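Long-range contact in outer membrane protein assembly factor BamA (Haemophilus ducreyi, PDB 4K3C), which probably forms part of the outer membrane assembly complex that folds and inserts beta-barrel proteins into the outer membrane, and is present here as BamA's barrel with two POTRA domains: residues G372-N377 / Q388-G393. Numbering follows the deposited sequence.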
ATOM      1  N   GLY A 372      -0.251  11.782  12.838  1.00 48.37           N
ATOM      2  CA  GLY A 372      -0.944  10.566  13.182  1.00 27.52           C
ATOM      3  C   GLY A 372      -1.644  10.643  14.518  1.00 42.58           C
ATOM      4  O   GLY A 372      -1.143  11.248  15.459  1.00 50.35           O
ATOM      5  N   LEU A 373      -2.809  10.013  14.597  1.00 31.23           N
ATOM      6  CA  LEU A 373      -3.627  10.029  15.786  1.00 35.21           C
ATOM      7  C   LEU A 373      -4.060   8.606  16.067  1.00 50.37           C
ATOM      8  O   LEU A 373      -4.562   7.920  15.175  1.00 59.36           O
ATOM      9  CB  LEU A 373      -4.849  10.876  15.509  1.00 55.21           C
ATOM     10  CG  LEU A 373      -5.257  11.958  16.496  1.00 72.93           C
ATOM     11  CD1 LEU A 373      -6.248  12.886  15.795  1.00 70.73           C
ATOM     12  CD2 LEU A 373      -5.875  11.340  17.759  1.00 81.98           C
ATOM     13  N   ALA A 374      -3.858   8.162  17.303  1.00 51.06           N
ATOM     14  CA  ALA A 374      -4.170   6.789  17.702  1.00 38.19           C
ATOM     15  C   ALA A 374      -4.876   6.782  19.036  1.00 46.86           C
ATOM     16  O   ALA A 374      -4.417   7.400  19.988  1.00 62.53           O
ATOM     17  CB  ALA A 374      -2.917   5.983  17.811  1.00 28.49           C
ATOM     18  N   TYR A 375      -5.977   6.057  19.122  1.00 40.09           N
ATOM     19  CA  TYR A 375      -6.739   6.046  20.349  1.00 36.95           C
ATOM     20  C   TYR A 375      -7.403   4.705  20.602  1.00 40.08           C
ATOM     21  O   TYR A 375      -8.064   4.149  19.728  1.00 41.71           O
ATOM     22  CB  TYR A 375      -7.792   7.140  20.316  1.00 30.41           C
ATOM     23  CG  TYR A 375      -8.731   7.081  21.478  1.00 31.36           C
ATOM     24  CD1 TYR A 375      -8.276   7.263  22.767  1.00 44.47           C
ATOM     25  CD2 TYR A 375     -10.072   6.837  21.289  1.00 42.17           C
ATOM     26  CE1 TYR A 375      -9.142   7.215  23.849  1.00 46.40           C
ATOM     27  CE2 TYR A 375     -10.951   6.779  22.355  1.00 45.25           C
ATOM     28  CZ  TYR A 375     -10.481   6.976  23.632  1.00 48.68           C
ATOM     29  OH  TYR A 375     -11.356   6.921  24.686  1.00 53.57           O
ATOM     30  N   THR A 376      -7.221   4.196  21.813  1.00 42.29           N
ATOM     31  CA  THR A 376      -7.872   2.975  22.238  1.00 41.73           C
ATOM     32  C   THR A 376      -8.687   3.274  23.467  1.00 42.15           C
ATOM     33  O   THR A 376      -8.249   4.011  24.339  1.00 44.69           O
ATOM     34  CB  THR A 376      -6.847   1.872  22.652  1.00 44.22           C
ATOM     35  OG1 THR A 376      -5.804   1.780  21.678  1.00 55.99           O
ATOM     36  CG2 THR A 376      -7.521   0.503  22.779  1.00 34.24           C
ATOM     37  N   ASN A 377      -9.874   2.696  23.539  1.00 48.57           N
ATOM     38  CA  ASN A 377     -10.493   2.473  24.838  1.00 55.01           C
ATOM     39  C   ASN A 377     -11.249   1.159  24.931  1.00 54.39           C
ATOM     40  O   ASN A 377     -11.385   0.418  23.945  1.00 47.29           O
ATOM     41  CB  ASN A 377     -11.368   3.635  25.306  1.00 50.16           C
ATOM     42  CG  ASN A 377     -11.198   3.912  26.795  1.00 52.32           C
ATOM     43  OD1 ASN A 377     -11.862   3.308  27.642  1.00 49.28           O
ATOM     44  ND2 ASN A 377     -10.281   4.810  27.118  1.00 58.85           N
ATOM     45  N   GLN A 388      -1.410  -3.892  24.260  1.00 44.00           N
ATOM     46  CA  GLN A 388      -2.067  -3.319  23.099  1.00 42.76           C
ATOM     47  C   GLN A 388      -1.954  -1.800  23.189  1.00 51.27           C
ATOM     48  O   GLN A 388      -2.687  -1.074  22.522  1.00 56.11           O
ATOM     49  CB  GLN A 388      -3.541  -3.719  23.114  1.00 44.01           C
ATOM     50  CG  GLN A 388      -4.164  -3.879  21.756  1.00 58.76           C
ATOM     51  CD  GLN A 388      -3.852  -5.226  21.136  1.00 66.01           C
ATOM     52  OE1 GLN A 388      -3.163  -6.049  21.732  1.00 60.64           O
ATOM     53  NE2 GLN A 388      -4.365  -5.456  19.932  1.00 75.95           N
ATOM     54  N   LEU A 389      -1.042  -1.324  24.029  1.00 30.13           N
ATOM     55  CA  LEU A 389      -0.878   0.113  24.257  1.00 38.42           C
ATOM     56  C   LEU A 389       0.123   0.820  23.311  1.00 40.10           C
ATOM     57  O   LEU A 389       0.934   0.185  22.658  1.00 43.07           O
ATOM     58  CB  LEU A 389      -0.487   0.368  25.714  1.00 40.88           C
ATOM     59  CG  LEU A 389      -1.580   0.230  26.770  1.00 32.17           C
ATOM     60  CD1 LEU A 389      -1.008   0.584  28.099  1.00 33.22           C
ATOM     61  CD2 LEU A 389      -2.691   1.153  26.432  1.00 32.04           C
ATOM     62  N   TYR A 390       0.054   2.144  23.241  1.00 47.18           N
ATOM     63  CA  TYR A 390       0.919   2.897  22.338  1.00 41.74           C
ATOM     64  C   TYR A 390       2.135   3.512  23.014  1.00 43.25           C
ATOM     65  O   TYR A 390       2.154   3.783  24.209  1.00 43.08           O
ATOM     66  CB  TYR A 390       0.149   4.018  21.664  1.00 43.10           C
ATOM     67  CG  TYR A 390      -1.136   3.597  20.998  1.00 50.72           C
ATOM     68  CD1 TYR A 390      -1.134   2.699  19.945  1.00 47.01           C
ATOM     69  CD2 TYR A 390      -2.353   4.131  21.400  1.00 55.30           C
ATOM     70  CE1 TYR A 390      -2.291   2.334  19.324  1.00 27.76           C
ATOM     71  CE2 TYR A 390      -3.533   3.760  20.775  1.00 54.23           C
ATOM     72  CZ  TYR A 390      -3.489   2.858  19.734  1.00 46.56           C
ATOM     73  OH  TYR A 390      -4.654   2.483  19.102  1.00 47.02           O
ATOM     74  N   SER A 391       3.158   3.738  22.214  1.00 42.15           N
ATOM     75  CA  SER A 391       4.344   4.422  22.656  1.00 33.65           C
ATOM     76  C   SER A 391       4.897   5.117  21.415  1.00 39.59           C
ATOM     77  O   SER A 391       4.572   4.734  20.286  1.00 48.22           O
ATOM     78  CB  SER A 391       5.353   3.441  23.250  1.00 29.54           C
ATOM     79  OG  SER A 391       5.961   2.640  22.246  1.00 47.73           O
ATOM     80  N   ALA A 392       5.703   6.157  21.618  1.00 43.96           N
ATOM     81  CA  ALA A 392       6.269   6.902  20.506  1.00 40.63           C
ATOM     82  C   ALA A 392       7.763   7.021  20.704  1.00 30.44           C
ATOM     83  O   ALA A 392       8.279   6.654  21.754  1.00 36.63           O
ATOM     84  CB  ALA A 392       5.624   8.276  20.398  1.00 48.60           C
ATOM     85  N   GLY A 393       8.449   7.542  19.695  1.00 28.51           N
ATOM     86  CA  GLY A 393       9.897   7.600  19.682  1.00 28.91           C
ATOM     87  C   GLY A 393      10.417   6.901  18.439  1.00 48.45           C
ATOM     88  O   GLY A 393       9.705   6.095  17.831  1.00 55.44           O
TER
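The loop residues 388-393 run back roughly antiparallel to strand 366-378 without pairing with it: the CA atoms of A374 and Y390 lie 7.9 Å apart, and no backbone hydrogen bond joins the two. Y390 spans the gap. Its CG stands beside its own backbone N and anti to the carbonyl carbon (chi1 -52°), a setting that sends the ring across to the strand. There the methyl of A374 sits over one ring face in a CH-pi contact, with CB 3.8 Å from the ring centroid and 15° off the normal. The methyl is shifted toward the phenol end, and its nearest ring atom is CZ of Y390, 3.7 Å from A374 CB. Farther along the strand, the Y390 ring meets main chain: its CE2 comes within 3.7 Å of Y375 N, while Y375 C lies at the ring edge, in plane. T376 presents its hydroxyl rather than its methyl to this ring; OG1 lies beside its own backbone N (chi1 -46°), 2.9 Å from Y390 OH, and the two side chains cross at a slant.

The arrangement belongs to the Omp85 barrel, in which the long sixth extracellular loop folds back into the lumen. A374 and T376, whose CB atoms point toward this loop, therefore face inward, whereas the CB of Y375 points away from the loop. Beyond residues 388-393 the same loop carries LRGF, this protein's version of the family's (V/I)RGF motif. The barrel strands on either side of 366-378 also take part. From strand 346-358, the amide of Q348 donates a hydrogen bond to T376 OG1 through NE2 and accepts a weak one from Q388 NE2 through OE1, so one side chain bridges strand and loop. From strand 430-440, M431 touches A374, Y390 and A392.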